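PDB 3UBG: neural-cadherin, which mediates calcium-dependent, preferentially homophilic adhesion between cells, its consecutive cadherin domains being usually stiffened by calcium ions bound at their junctions. Local coordinates for residues Thr12-Asp17 and Lys97-Glu102; Asn41-Val46 and Lys56-Glu61; Tyr177-Lys182 and Leu203-Gly208; Pro104-Arg109 and Leu130-Pro135. All blocks are in the same frame, centred on the assembly; numbering follows the deposited sequence.

Contact 1. Residues Thr12-Asp17 and Lys97-Glu102; sequences TEADGD and KDVNDE. With CA (calcium ion), chain E; CA (calcium ion), chain F; CA (calcium ion), chain D.
Glu-13 is held by the 97-102 segment at both its backbone and its carboxylate. Its N donates to Lys-97 O (2.9 Å), and its OE1 receives Val-99 N at 2.8 Å on the anti lone pair, almost straight at 172°. With CG between backbone N and carbonyl carbon (chi1 65°) and an extended chain beyond, the carboxylate reaches two calcium ions. OE1 shares one with Asp-98 OD1, Val-99 O and Asp-101 OD1, Glu-61 and Asp-136 adding ligands; OE2, which also accepts from Tyr-60 N, shares the other with both Asp-101 oxygens and Glu-102 OE2, alongside Asp-59, Glu-61 and a water. Glu-13 OE1 and Asp-98 OD1 approach to 3.1 Å, a closeness the metal charge presumably offsets, while Asp-98 OD2 bonds to Thr-137. Away from the ions the contact is looser: Val-99 CG2 rests 3.6 Å from Thr-12 CB and 4.1 Å from Ala-14 CB, and Lys-97 is exposed. Residues Asp-98 to Glu-102 fit the calcium-binding linker between cadherin domains 2 and 3 of this ectodomain fragment.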
loop_
_atom_site.group_PDB
_atom_site.type_symbol
_atom_site.label_atom_id
_atom_site.label_comp_id
_atom_site.label_asym_id
_atom_site.label_seq_id
_atom_site.Cartn_x
_atom_site.Cartn_y
_atom_site.Cartn_z
ATOM N N THR A 12 -24.037 10.108 -1.055
ATOM C CA THR A 12 -22.584 10.143 -1.092
ATOM C C THR A 12 -22.025 9.383 0.103
ATOM O O THR A 12 -22.680 9.285 1.156
ATOM C CB THR A 12 -22.061 11.590 -1.055
ATOM O OG1 THR A 12 -22.253 12.131 0.256
ATOM C CG2 THR A 12 -22.808 12.450 -2.094
ATOM N N GLU A 13 -20.821 8.839 -0.044
ATOM C CA GLU A 13 -20.140 8.249 1.110
ATOM C C GLU A 13 -19.968 9.285 2.234
ATOM O O GLU A 13 -19.906 8.938 3.418
ATOM C CB GLU A 13 -18.797 7.645 0.711
ATOM C CG GLU A 13 -17.795 8.671 0.220
ATOM C CD GLU A 13 -16.507 8.053 -0.313
ATOM O OE1 GLU A 13 -15.983 8.592 -1.302
ATOM O OE2 GLU A 13 -16.023 7.041 0.244
ATOM N N ALA A 14 -19.922 10.562 1.871
ATOM C CA ALA A 14 -19.771 11.609 2.882
ATOM C C ALA A 14 -21.048 11.856 3.691
ATOM O O ALA A 14 -20.996 12.363 4.810
ATOM C CB ALA A 14 -19.275 12.905 2.252
ATOM N N ASP A 15 -22.199 11.517 3.122
ATOM C CA ASP A 15 -23.449 11.601 3.875
ATOM C C ASP A 15 -23.406 10.618 5.044
ATOM O O ASP A 15 -24.112 10.787 6.026
ATOM C CB ASP A 15 -24.656 11.295 2.982
ATOM C CG ASP A 15 -24.843 12.303 1.877
ATOM O OD1 ASP A 15 -24.546 13.498 2.078
ATOM O OD2 ASP A 15 -25.309 11.905 0.799
ATOM N N GLY A 16 -22.584 9.581 4.912
ATOM C CA GLY A 16 -22.332 8.640 5.986
ATOM C C GLY A 16 -21.000 8.890 6.710
ATOM O O GLY A 16 -20.324 7.952 7.127
ATOM N N ASP A 17 -20.632 10.155 6.889
ATOM C CA ASP A 17 -19.362 10.478 7.531
ATOM C C ASP A 17 -19.406 10.520 9.056
ATOM O O ASP A 17 -18.383 10.770 9.684
ATOM C CB ASP A 17 -18.755 11.784 6.980
ATOM C CG ASP A 17 -19.593 13.004 7.304
ATOM O OD1 ASP A 17 -20.762 12.854 7.731
ATOM O OD2 ASP A 17 -19.091 14.125 7.102
ATOM N N LYS A 97 -22.186 6.930 -3.380
ATOM C CA LYS A 97 -21.532 7.741 -4.386
ATOM C C LYS A 97 -20.166 8.214 -3.918
ATOM O O LYS A 97 -19.992 8.593 -2.765
ATOM C CB LYS A 97 -22.423 8.922 -4.743
ATOM C CG LYS A 97 -23.587 8.512 -5.617
ATOM C CD LYS A 97 -24.427 9.689 -5.960
ATOM C CE LYS A 97 -25.331 10.025 -4.819
ATOM N NZ LYS A 97 -26.110 11.238 -5.110
ATOM N N ASP A 98 -19.197 8.178 -4.818
ATOM C CA ASP A 98 -17.829 8.524 -4.486
ATOM C C ASP A 98 -17.658 10.022 -4.280
ATOM O O ASP A 98 -18.174 10.822 -5.053
ATOM C CB ASP A 98 -16.882 8.072 -5.593
ATOM C CG ASP A 98 -15.448 8.420 -5.292
ATOM O OD1 ASP A 98 -15.016 8.110 -4.169
ATOM O OD2 ASP A 98 -14.760 9.017 -6.147
ATOM N N VAL A 99 -16.911 10.381 -3.244
ATOM C CA VAL A 99 -16.501 11.749 -3.000
ATOM C C VAL A 99 -14.972 11.729 -2.944
ATOM O O VAL A 99 -14.368 10.714 -2.640
ATOM C CB VAL A 99 -17.130 12.288 -1.664
ATOM C CG1 VAL A 99 -16.441 13.534 -1.203
ATOM C CG2 VAL A 99 -18.634 12.549 -1.821
ATOM N N ASN A 100 -14.323 12.826 -3.276
ATOM C CA ASN A 100 -12.868 12.818 -3.271
ATOM C C ASN A 100 -12.367 13.016 -1.847
ATOM O O ASN A 100 -12.347 14.136 -1.338
ATOM C CB ASN A 100 -12.322 13.899 -4.203
ATOM C CG ASN A 100 -10.861 13.682 -4.562
ATOM O OD1 ASN A 100 -10.049 13.326 -3.717
ATOM N ND2 ASN A 100 -10.521 13.921 -5.813
ATOM N N ASP A 101 -11.964 11.926 -1.205
ATOM C CA ASP A 101 -11.747 11.944 0.228
ATOM C C ASP A 101 -10.619 11.026 0.682
ATOM O O ASP A 101 -10.468 10.763 1.880
ATOM C CB ASP A 101 -13.048 11.583 0.949
ATOM C CG ASP A 101 -13.384 10.102 0.848
ATOM O OD1 ASP A 101 -12.891 9.438 -0.075
ATOM O OD2 ASP A 101 -14.156 9.601 1.695
ATOM N N GLU A 102 -9.842 10.515 -0.269
ATOM C CA GLU A 102 -8.691 9.678 0.079
ATOM C C GLU A 102 -7.387 10.300 -0.421
ATOM O O GLU A 102 -7.310 10.789 -1.538
ATOM C CB GLU A 102 -8.865 8.267 -0.469
ATOM C CG GLU A 102 -10.150 7.595 -0.018
ATOM C CD GLU A 102 -10.249 7.471 1.502
ATOM O OE1 GLU A 102 -9.241 7.693 2.197
ATOM O OE2 GLU A 102 -11.327 7.132 2.005
HETATM CA CA CA E . -13.634 8.464 -2.294
HETATM CA CA CA F . -13.670 7.052 1.201
HETATM CA CA CA D . -8.049 11.848 -3.519
HETATM O O HOH W 1 -14.657 6.980 3.762
#

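Contact 2. Residues Asn41-Val46 and Lys56-Glu61; sequences NPWVTV and KKWDYE. With CA (calcium ion), chain F; CA (calcium ion), chain E.
The indole of Trp-43 meets Lys-57 O edge-on: the oxygen lies in the ring plane, 3.1 Å from CZ3. One face of this indole carries Pro-42 CB from its own segment, 4.1 Å above the plane and displaced toward the rim. Lys-56 runs alongside Trp-43 in the same direction; its CG is anti to the backbone N (chi1 -177°), and the extended chain brings CD obliquely to within 3.5 Å of Trp-43 CZ3. The Trp-58 indole, in turn, presents its edge to the other segment, with Val-44 CG1 4.0 Å from CZ2 and Trp-43 O 3.2 Å from NE1. In that last hydrogen bond the oxygen is close to the indole plane, but NE1 stands 49° out of the carbonyl plane. These tryptophans flank the open end of the hairpin formed by strands 44-46 and 51-54 in the beta sandwich of a cadherin domain, where Lys-56 N also donates to Pro-42 O (3.2 Å). In an Asx turn, Asn-41 OD1 accepts from Trp-43 N (2.8 Å). Beyond Trp-58, Asp-59 OD1 and Glu-61 OE1 bind one calcium ion, both Glu-61 carboxylate oxygens a second, and Trp-58 O accepts from a water on the first.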
loop_
_atom_site.group_PDB
_atom_site.type_symbol
_atom_site.label_atom_id
_atom_site.label_comp_id
_atom_site.label_asym_id
_atom_site.label_seq_id
_atom_site.Cartn_x
_atom_site.Cartn_y
_atom_site.Cartn_z
ATOM N N ASN A 41 -24.492 -5.939 9.732
ATOM C CA ASN A 41 -23.870 -5.195 8.640
ATOM C C ASN A 41 -22.761 -4.252 9.132
ATOM O O ASN A 41 -22.923 -3.578 10.136
ATOM C CB ASN A 41 -24.921 -4.396 7.886
ATOM C CG ASN A 41 -24.416 -3.901 6.567
ATOM O OD1 ASN A 41 -23.823 -2.831 6.475
ATOM N ND2 ASN A 41 -24.623 -4.687 5.537
ATOM N N PRO A 42 -21.638 -4.187 8.410
ATOM C CA PRO A 42 -20.535 -3.339 8.874
ATOM C C PRO A 42 -20.880 -1.864 8.799
ATOM O O PRO A 42 -20.301 -1.082 9.552
ATOM C CB PRO A 42 -19.403 -3.641 7.871
ATOM C CG PRO A 42 -19.807 -4.906 7.182
ATOM C CD PRO A 42 -21.308 -4.899 7.166
ATOM N N TRP A 43 -21.803 -1.491 7.909
ATOM C CA TRP A 43 -21.994 -0.086 7.555
ATOM C C TRP A 43 -23.212 0.570 8.182
ATOM O O TRP A 43 -23.265 1.788 8.336
ATOM C CB TRP A 43 -22.080 0.064 6.044
ATOM C CG TRP A 43 -20.935 -0.557 5.308
ATOM C CD1 TRP A 43 -20.966 -1.698 4.566
ATOM C CD2 TRP A 43 -19.584 -0.075 5.246
ATOM N NE1 TRP A 43 -19.725 -1.958 4.040
ATOM C CE2 TRP A 43 -18.859 -0.973 4.431
ATOM C CE3 TRP A 43 -18.918 1.035 5.788
ATOM C CZ2 TRP A 43 -17.498 -0.801 4.153
ATOM C CZ3 TRP A 43 -17.553 1.206 5.504
ATOM C CH2 TRP A 43 -16.866 0.292 4.704
ATOM N N VAL A 44 -24.209 -0.234 8.515
ATOM C CA VAL A 44 -25.456 0.306 9.012
ATOM C C VAL A 44 -25.962 -0.496 10.232
ATOM O O VAL A 44 -25.703 -1.708 10.358
ATOM C CB VAL A 44 -26.557 0.345 7.891
ATOM C CG1 VAL A 44 -26.205 1.337 6.780
ATOM C CG2 VAL A 44 -26.810 -1.034 7.318
ATOM N N THR A 45 -26.652 0.188 11.139
ATOM C CA THR A 45 -27.507 -0.497 12.108
ATOM C C THR A 45 -28.963 -0.203 11.792
ATOM O O THR A 45 -29.287 0.863 11.258
ATOM C CB THR A 45 -27.215 -0.102 13.597
ATOM O OG1 THR A 45 -27.374 1.313 13.791
ATOM C CG2 THR A 45 -25.825 -0.522 13.993
ATOM N N VAL A 46 -29.837 -1.146 12.120
ATOM C CA VAL A 46 -31.280 -0.907 12.052
ATOM C C VAL A 46 -31.862 -0.839 13.474
ATOM O O VAL A 46 -31.709 -1.767 14.268
ATOM C CB VAL A 46 -31.989 -2.012 11.230
ATOM C CG1 VAL A 46 -33.481 -1.704 11.052
ATOM C CG2 VAL A 46 -31.302 -2.190 9.866
ATOM N N LYS A 56 -20.089 1.826 10.787
ATOM C CA LYS A 56 -18.770 2.265 10.362
ATOM C C LYS A 56 -18.998 3.388 9.377
ATOM O O LYS A 56 -19.918 3.306 8.571
ATOM C CB LYS A 56 -18.041 1.118 9.670
ATOM C CG LYS A 56 -16.634 1.423 9.242
ATOM C CD LYS A 56 -16.064 0.196 8.558
ATOM C CE LYS A 56 -14.557 0.197 8.572
ATOM N NZ LYS A 56 -14.066 -0.978 7.796
ATOM N N LYS A 57 -18.180 4.436 9.440
ATOM C CA LYS A 57 -18.281 5.524 8.471
ATOM C C LYS A 57 -18.258 4.967 7.063
ATOM O O LYS A 57 -17.448 4.094 6.733
ATOM C CB LYS A 57 -17.139 6.524 8.633
ATOM C CG LYS A 57 -17.122 7.191 9.981
ATOM C CD LYS A 57 -16.059 8.285 10.056
ATOM C CE LYS A 57 -16.090 8.994 11.408
ATOM N NZ LYS A 57 -14.939 9.929 11.570
ATOM N N TRP A 58 -19.146 5.487 6.227
ATOM C CA TRP A 58 -19.271 4.995 4.880
ATOM C C TRP A 58 -17.984 5.253 4.113
ATOM O O TRP A 58 -17.315 6.269 4.324
ATOM C CB TRP A 58 -20.481 5.628 4.210
ATOM C CG TRP A 58 -21.788 5.076 4.749
ATOM C CD1 TRP A 58 -21.940 4.078 5.676
ATOM C CD2 TRP A 58 -23.105 5.497 4.398
ATOM N NE1 TRP A 58 -23.272 3.844 5.913
ATOM C CE2 TRP A 58 -24.012 4.701 5.138
ATOM C CE3 TRP A 58 -23.615 6.465 3.521
ATOM C CZ2 TRP A 58 -25.405 4.849 5.029
ATOM C CZ3 TRP A 58 -25.012 6.612 3.413
ATOM C CH2 TRP A 58 -25.885 5.804 4.163
ATOM N N ASP A 59 -17.634 4.316 3.234
ATOM C CA ASP A 59 -16.390 4.390 2.486
ATOM C C ASP A 59 -16.547 3.685 1.144
ATOM O O ASP A 59 -16.526 2.452 1.056
ATOM C CB ASP A 59 -15.231 3.809 3.311
ATOM C CG ASP A 59 -13.887 3.853 2.582
ATOM O OD1 ASP A 59 -13.742 4.538 1.545
ATOM O OD2 ASP A 59 -12.956 3.182 3.064
ATOM N N TYR A 60 -16.718 4.501 0.112
ATOM C CA TYR A 60 -16.886 4.059 -1.255
ATOM C C TYR A 60 -15.720 3.165 -1.709
ATOM O O TYR A 60 -15.915 2.189 -2.423
ATOM C CB TYR A 60 -17.016 5.298 -2.152
ATOM C CG TYR A 60 -17.216 4.993 -3.624
ATOM C CD1 TYR A 60 -18.491 4.896 -4.176
ATOM C CD2 TYR A 60 -16.120 4.818 -4.467
ATOM C CE1 TYR A 60 -18.661 4.614 -5.524
ATOM C CE2 TYR A 60 -16.280 4.534 -5.792
ATOM C CZ TYR A 60 -17.544 4.428 -6.328
ATOM O OH TYR A 60 -17.668 4.151 -7.674
ATOM N N GLU A 61 -14.511 3.490 -1.267
ATOM C CA GLU A 61 -13.346 2.673 -1.554
ATOM C C GLU A 61 -13.409 1.251 -0.977
ATOM O O GLU A 61 -12.885 0.325 -1.568
ATOM C CB GLU A 61 -12.048 3.381 -1.128
ATOM C CG GLU A 61 -11.639 4.523 -2.048
ATOM C CD GLU A 61 -12.666 5.660 -2.119
ATOM O OE1 GLU A 61 -13.195 6.056 -1.054
ATOM O OE2 GLU A 61 -12.946 6.163 -3.242
HETATM CA CA CA F . -13.670 7.052 1.201
HETATM CA CA CA E . -13.634 8.464 -2.294
HETATM O O HOH W 1 -14.657 6.980 3.762
#

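Contact 3. Residues Tyr177-Lys182 and Leu203-Gly208; sequences YVLYVK and LSIVGG
Tyr-177 places CG anti to its carbonyl carbon and beside its backbone N (chi1 -54°), which swings the phenol ring along the side facing Ile-205; Ile-205 sets CG1 in the same way (chi1 -45°), and its CD1 meets Leu-179 CD1 at 4.2 Å. Ile-205 O lies at the ring edge, in plane, 3.2 Å from Tyr-177 CD1. The same oxygen accepts Tyr-177 N at 2.7 Å in a nearly straight bond, and the ring edge carries on as far as Gly-207 N. The OH end is fixed elsewhere, by the backbone N of Gln-172, while Phe-171 packs edge-to-face with the ring.

The two strands run antiparallel, their axes 161° apart. Tyr-177 with Ile-205 and Leu-179 with Leu-203 are hydrogen-bonded pairs, each closed by two reciprocal bonds; Leu-203 N to Leu-179 O is as short as 2.7 Å. On the face that bears these four side chains, Leu-179 CD1 also comes 4.3 Å from Leu-203 CD2, in a patch that Phe-154 joins from strand 154-156. Between them, the non-hydrogen-bonded pair Val-178 and Ser-204 points to the other face, where Ser-204 OG bonds to Glu-176 and Arg-210. These are the adjacent F and G strands of the cadherin sandwich. The buried N-H and C=O groups of Tyr-177, Leu-179, Leu-203 and Ile-205 satisfy one another, so the apolar side chains can pack inward without stranding polar backbone.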
loop_
_atom_site.group_PDB
_atom_site.type_symbol
_atom_site.label_atom_id
_atom_site.label_comp_id
_atom_site.label_asym_id
_atom_site.label_seq_id
_atom_site.Cartn_x
_atom_site.Cartn_y
_atom_site.Cartn_z
ATOM N N TYR A 177 22.702 14.024 -3.499
ATOM C CA TYR A 177 21.825 15.161 -3.674
ATOM C C TYR A 177 20.458 14.725 -3.200
ATOM O O TYR A 177 19.894 13.755 -3.722
ATOM C CB TYR A 177 21.815 15.623 -5.131
ATOM C CG TYR A 177 23.210 15.889 -5.637
ATOM C CD1 TYR A 177 23.999 14.849 -6.113
ATOM C CD2 TYR A 177 23.755 17.166 -5.597
ATOM C CE1 TYR A 177 25.279 15.071 -6.549
ATOM C CE2 TYR A 177 25.041 17.406 -6.043
ATOM C CZ TYR A 177 25.798 16.352 -6.518
ATOM O OH TYR A 177 27.074 16.567 -6.965
ATOM N N VAL A 178 19.959 15.419 -2.174
ATOM C CA VAL A 178 18.694 15.062 -1.553
ATOM C C VAL A 178 17.540 16.028 -1.839
ATOM O O VAL A 178 17.648 17.225 -1.589
ATOM C CB VAL A 178 18.841 14.913 -0.045
ATOM C CG1 VAL A 178 17.472 14.677 0.575
ATOM C CG2 VAL A 178 19.782 13.765 0.277
ATOM N N LEU A 179 16.440 15.490 -2.360
ATOM C CA LEU A 179 15.194 16.244 -2.495
ATOM C C LEU A 179 14.090 15.615 -1.657
ATOM O O LEU A 179 14.044 14.398 -1.471
ATOM C CB LEU A 179 14.712 16.293 -3.950
ATOM C CG LEU A 179 15.636 16.865 -5.031
ATOM C CD1 LEU A 179 15.176 16.410 -6.426
ATOM C CD2 LEU A 179 15.731 18.381 -4.942
ATOM N N TYR A 180 13.188 16.443 -1.166
ATOM C CA TYR A 180 11.997 15.931 -0.507
ATOM C C TYR A 180 10.812 16.246 -1.376
ATOM O O TYR A 180 10.587 17.407 -1.731
ATOM C CB TYR A 180 11.821 16.551 0.882
ATOM C CG TYR A 180 12.707 15.913 1.892
ATOM C CD1 TYR A 180 14.014 16.346 2.066
ATOM C CD2 TYR A 180 12.249 14.861 2.662
ATOM C CE1 TYR A 180 14.840 15.748 2.998
ATOM C CE2 TYR A 180 13.057 14.253 3.594
ATOM C CZ TYR A 180 14.357 14.698 3.759
ATOM O OH TYR A 180 15.163 14.081 4.689
ATOM N N VAL A 181 10.057 15.213 -1.725
ATOM C CA VAL A 181 8.980 15.375 -2.695
ATOM C C VAL A 181 7.632 14.975 -2.127
ATOM O O VAL A 181 7.538 14.282 -1.129
ATOM C CB VAL A 181 9.226 14.537 -3.952
ATOM C CG1 VAL A 181 10.474 15.035 -4.687
ATOM C CG2 VAL A 181 9.318 13.035 -3.598
ATOM N N LYS A 182 6.580 15.408 -2.793
ATOM C CA LYS A 182 5.255 14.966 -2.434
ATOM C C LYS A 182 4.327 15.063 -3.646
ATOM O O LYS A 182 4.647 15.737 -4.635
ATOM C CB LYS A 182 4.720 15.804 -1.272
ATOM C CG LYS A 182 4.313 17.197 -1.654
ATOM C CD LYS A 182 3.336 17.758 -0.626
ATOM C CE LYS A 182 2.771 19.112 -1.062
ATOM N NZ LYS A 182 1.786 19.633 -0.056
ATOM N N LEU A 203 14.086 11.665 -1.721
ATOM C CA LEU A 203 14.681 11.144 -2.948
ATOM C C LEU A 203 16.210 11.321 -2.924
ATOM O O LEU A 203 16.739 12.441 -2.821
ATOM C CB LEU A 203 14.051 11.810 -4.166
ATOM C CG LEU A 203 14.703 11.709 -5.545
ATOM C CD1 LEU A 203 15.025 10.280 -5.951
ATOM C CD2 LEU A 203 13.780 12.354 -6.561
ATOM N N SER A 204 16.902 10.192 -2.973
ATOM C CA SER A 204 18.350 10.152 -2.890
ATOM C C SER A 204 18.972 10.034 -4.298
ATOM O O SER A 204 18.782 9.032 -4.987
ATOM C CB SER A 204 18.760 8.962 -2.030
ATOM O OG SER A 204 20.162 8.895 -1.885
ATOM N N ILE A 205 19.699 11.064 -4.715
ATOM C CA ILE A 205 20.381 11.055 -6.003
ATOM C C ILE A 205 21.892 11.111 -5.836
ATOM O O ILE A 205 22.440 12.111 -5.383
ATOM C CB ILE A 205 19.946 12.236 -6.860
ATOM C CG1 ILE A 205 18.421 12.382 -6.793
ATOM C CG2 ILE A 205 20.459 12.070 -8.288
ATOM C CD1 ILE A 205 17.851 13.410 -7.745
ATOM N N VAL A 206 22.566 10.031 -6.196
ATOM C CA VAL A 206 24.012 9.973 -6.040
ATOM C C VAL A 206 24.736 10.196 -7.362
ATOM O O VAL A 206 24.335 9.665 -8.391
ATOM C CB VAL A 206 24.455 8.623 -5.466
ATOM C CG1 VAL A 206 25.982 8.505 -5.504
ATOM C CG2 VAL A 206 23.920 8.459 -4.071
ATOM N N GLY A 207 25.815 10.971 -7.326
ATOM C CA GLY A 207 26.610 11.215 -8.523
ATOM C C GLY A 207 27.375 9.990 -8.983
ATOM O O GLY A 207 27.991 9.290 -8.178
ATOM N N GLY A 208 27.320 9.716 -10.282
ATOM C CA GLY A 208 28.101 8.646 -10.865
ATOM C C GLY A 208 27.455 7.290 -10.715
ATOM O O GLY A 208 26.830 6.783 -11.637
#

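Contact 4. Residues Pro104-Arg109 and Leu130-Pro135; sequences PYFINR and LQARDP. With CA (calcium ion), chain D.
Backbone hydrogen bonds join Tyr-105 and Arg-133 as an antiparallel pair: Tyr-105 N to Arg-133 O (2.9 Å) and Arg-133 N to Tyr-105 O (2.8 Å). Ile-107 N adds a straight bond to Gln-131 O (2.8 Å, 177°). Past the strand pairing, Asn-108 OD1 accepts Gln-131 N, also at 2.8 Å.

Packing divides between two faces. On one, Tyr-105 CG sits between backbone N and carbonyl carbon (chi1 57°), laying the phenol ring over Arg-133 O, and Ile-107 CD1 lies 3.9 Å above the centre of the Arg-133 guanidinium. Phe-106 goes to the other face, where its CD2 is 4.0 Å from Ala-132 CB and the ring abuts Val-181. Nearer the metal, Pro-104 CD lies 3.4 Å from Asp-134 OD2.

Metal binding ends the contact: Asp-134 grips a calcium ion with both carboxylate oxygens. This is the A-to-B strand edge of a cadherin domain, with Asp-134 and Asp-136 forming the Asp-X-Asp element of the interdomain calcium site.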
loop_
_atom_site.group_PDB
_atom_site.type_symbol
_atom_site.label_atom_id
_atom_site.label_comp_id
_atom_site.label_asym_id
_atom_site.label_seq_id
_atom_site.Cartn_x
_atom_site.Cartn_y
_atom_site.Cartn_z
ATOM N N PRO A 104 -3.552 10.747 -1.929
ATOM C CA PRO A 104 -2.690 10.027 -2.877
ATOM C C PRO A 104 -1.496 9.348 -2.207
ATOM O O PRO A 104 -1.122 9.685 -1.087
ATOM C CB PRO A 104 -2.185 11.135 -3.789
ATOM C CG PRO A 104 -2.181 12.347 -2.915
ATOM C CD PRO A 104 -3.437 12.207 -2.094
ATOM N N TYR A 105 -0.892 8.403 -2.909
ATOM C CA TYR A 105 0.219 7.647 -2.386
ATOM C C TYR A 105 1.198 7.342 -3.521
ATOM O O TYR A 105 0.802 7.260 -4.685
ATOM C CB TYR A 105 -0.277 6.355 -1.727
ATOM C CG TYR A 105 -1.066 5.485 -2.659
ATOM C CD1 TYR A 105 -0.454 4.448 -3.357
ATOM C CD2 TYR A 105 -2.416 5.708 -2.867
ATOM C CE1 TYR A 105 -1.170 3.652 -4.218
ATOM C CE2 TYR A 105 -3.147 4.916 -3.729
ATOM C CZ TYR A 105 -2.523 3.883 -4.400
ATOM O OH TYR A 105 -3.240 3.087 -5.282
ATOM N N PHE A 106 2.479 7.189 -3.181
ATOM C CA PHE A 106 3.496 6.912 -4.194
ATOM C C PHE A 106 3.515 5.434 -4.538
ATOM O O PHE A 106 3.370 4.579 -3.659
ATOM C CB PHE A 106 4.878 7.370 -3.726
ATOM C CG PHE A 106 5.079 8.866 -3.756
ATOM C CD1 PHE A 106 5.210 9.582 -2.584
ATOM C CD2 PHE A 106 5.169 9.544 -4.962
ATOM C CE1 PHE A 106 5.417 10.963 -2.605
ATOM C CE2 PHE A 106 5.375 10.917 -4.999
ATOM C CZ PHE A 106 5.486 11.631 -3.812
ATOM N N ILE A 107 3.666 5.135 -5.822
ATOM C CA ILE A 107 3.711 3.756 -6.282
ATOM C C ILE A 107 5.130 3.364 -6.716
ATOM O O ILE A 107 5.384 2.208 -7.063
ATOM C CB ILE A 107 2.702 3.507 -7.422
ATOM C CG1 ILE A 107 3.069 4.318 -8.676
ATOM C CG2 ILE A 107 1.289 3.843 -6.962
ATOM C CD1 ILE A 107 2.200 4.004 -9.880
ATOM N N ASN A 108 6.047 4.332 -6.683
ATOM C CA ASN A 108 7.473 4.081 -6.925
ATOM C C ASN A 108 8.047 2.901 -6.138
ATOM O O ASN A 108 7.872 2.800 -4.930
ATOM C CB ASN A 108 8.300 5.324 -6.579
ATOM C CG ASN A 108 8.066 6.467 -7.534
ATOM O OD1 ASN A 108 7.218 7.342 -7.291
ATOM N ND2 ASN A 108 8.828 6.483 -8.633
ATOM N N ARG A 109 8.763 2.023 -6.821
ATOM C CA ARG A 109 9.500 0.976 -6.127
ATOM C C ARG A 109 10.868 0.825 -6.783
ATOM O O ARG A 109 10.994 1.001 -7.986
ATOM C CB ARG A 109 8.726 -0.350 -6.148
ATOM C CG ARG A 109 7.378 -0.331 -5.417
ATOM C CD ARG A 109 7.548 -0.021 -3.912
ATOM N NE ARG A 109 6.296 -0.165 -3.163
ATOM C CZ ARG A 109 5.452 0.833 -2.890
ATOM N NH1 ARG A 109 5.700 2.074 -3.289
ATOM N NH2 ARG A 109 4.347 0.591 -2.204
ATOM N N LEU A 130 8.655 10.487 -10.534
ATOM C CA LEU A 130 7.737 10.302 -9.411
ATOM C C LEU A 130 6.451 9.712 -9.976
ATOM O O LEU A 130 5.986 10.115 -11.040
ATOM C CB LEU A 130 7.455 11.619 -8.676
ATOM C CG LEU A 130 8.638 12.399 -8.087
ATOM C CD1 LEU A 130 8.181 13.706 -7.447
ATOM C CD2 LEU A 130 9.433 11.560 -7.116
ATOM N N GLN A 131 5.888 8.741 -9.279
ATOM C CA GLN A 131 4.663 8.122 -9.743
ATOM C C GLN A 131 3.713 7.946 -8.580
ATOM O O GLN A 131 3.987 7.191 -7.657
ATOM C CB GLN A 131 4.958 6.772 -10.391
ATOM C CG GLN A 131 5.751 6.849 -11.690
ATOM C CD GLN A 131 6.187 5.470 -12.198
ATOM O OE1 GLN A 131 5.827 5.068 -13.294
ATOM N NE2 GLN A 131 6.963 4.747 -11.395
ATOM N N ALA A 132 2.599 8.658 -8.599
ATOM C CA ALA A 132 1.664 8.520 -7.499
ATOM C C ALA A 132 0.313 8.092 -8.018
ATOM O O ALA A 132 -0.040 8.398 -9.127
ATOM C CB ALA A 132 1.558 9.824 -6.715
ATOM N N ARG A 133 -0.443 7.368 -7.208
ATOM C CA ARG A 133 -1.850 7.144 -7.509
ATOM C C ARG A 133 -2.733 7.750 -6.439
ATOM O O ARG A 133 -2.258 8.220 -5.417
ATOM C CB ARG A 133 -2.171 5.664 -7.674
ATOM C CG ARG A 133 -1.675 5.087 -8.977
ATOM C CD ARG A 133 -2.308 3.727 -9.208
ATOM N NE ARG A 133 -1.739 3.035 -10.362
ATOM C CZ ARG A 133 -1.051 1.900 -10.277
ATOM N NH1 ARG A 133 -0.856 1.332 -9.087
ATOM N NH2 ARG A 133 -0.562 1.337 -11.377
ATOM N N ASP A 134 -4.030 7.719 -6.693
ATOM C CA ASP A 134 -5.010 8.218 -5.760
ATOM C C ASP A 134 -6.291 7.390 -5.920
ATOM O O ASP A 134 -6.711 7.114 -7.033
ATOM C CB ASP A 134 -5.284 9.687 -6.046
ATOM C CG ASP A 134 -6.277 10.285 -5.082
ATOM O OD1 ASP A 134 -7.491 9.922 -5.127
ATOM O OD2 ASP A 134 -5.828 11.130 -4.278
ATOM N N PRO A 135 -6.914 7.008 -4.799
ATOM C CA PRO A 135 -8.014 6.044 -4.771
ATOM C C PRO A 135 -9.324 6.572 -5.330
ATOM O O PRO A 135 -10.144 5.780 -5.748
ATOM C CB PRO A 135 -8.167 5.716 -3.276
ATOM C CG PRO A 135 -6.909 6.207 -2.627
ATOM C CD PRO A 135 -6.469 7.376 -3.445
HETATM CA CA CA D . -8.049 11.848 -3.519
#

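Overall arrangement
From the N terminus, strand 3-12 leads into 12-17, which is met some eighty residues later by 97-102 to close contact 1. Contact 2, a short closure around strand 51-54, is nested inside that loop; the two touch through Gly-16 O with Trp-58 N, and they share two calcium ions and a water. The chain then crosses the linker. Contact 4 follows in series, closing a loop that holds strand 113-117 of the next domain, and a third calcium ion joins it to contact 1 through Asn-100, Glu-102 O and Asp-134. Contact 3 comes last, its centre about 17 Å from that of contact 4; Phe-106 and Leu-130 pack on Val-181, tying the two sheets of this domain together.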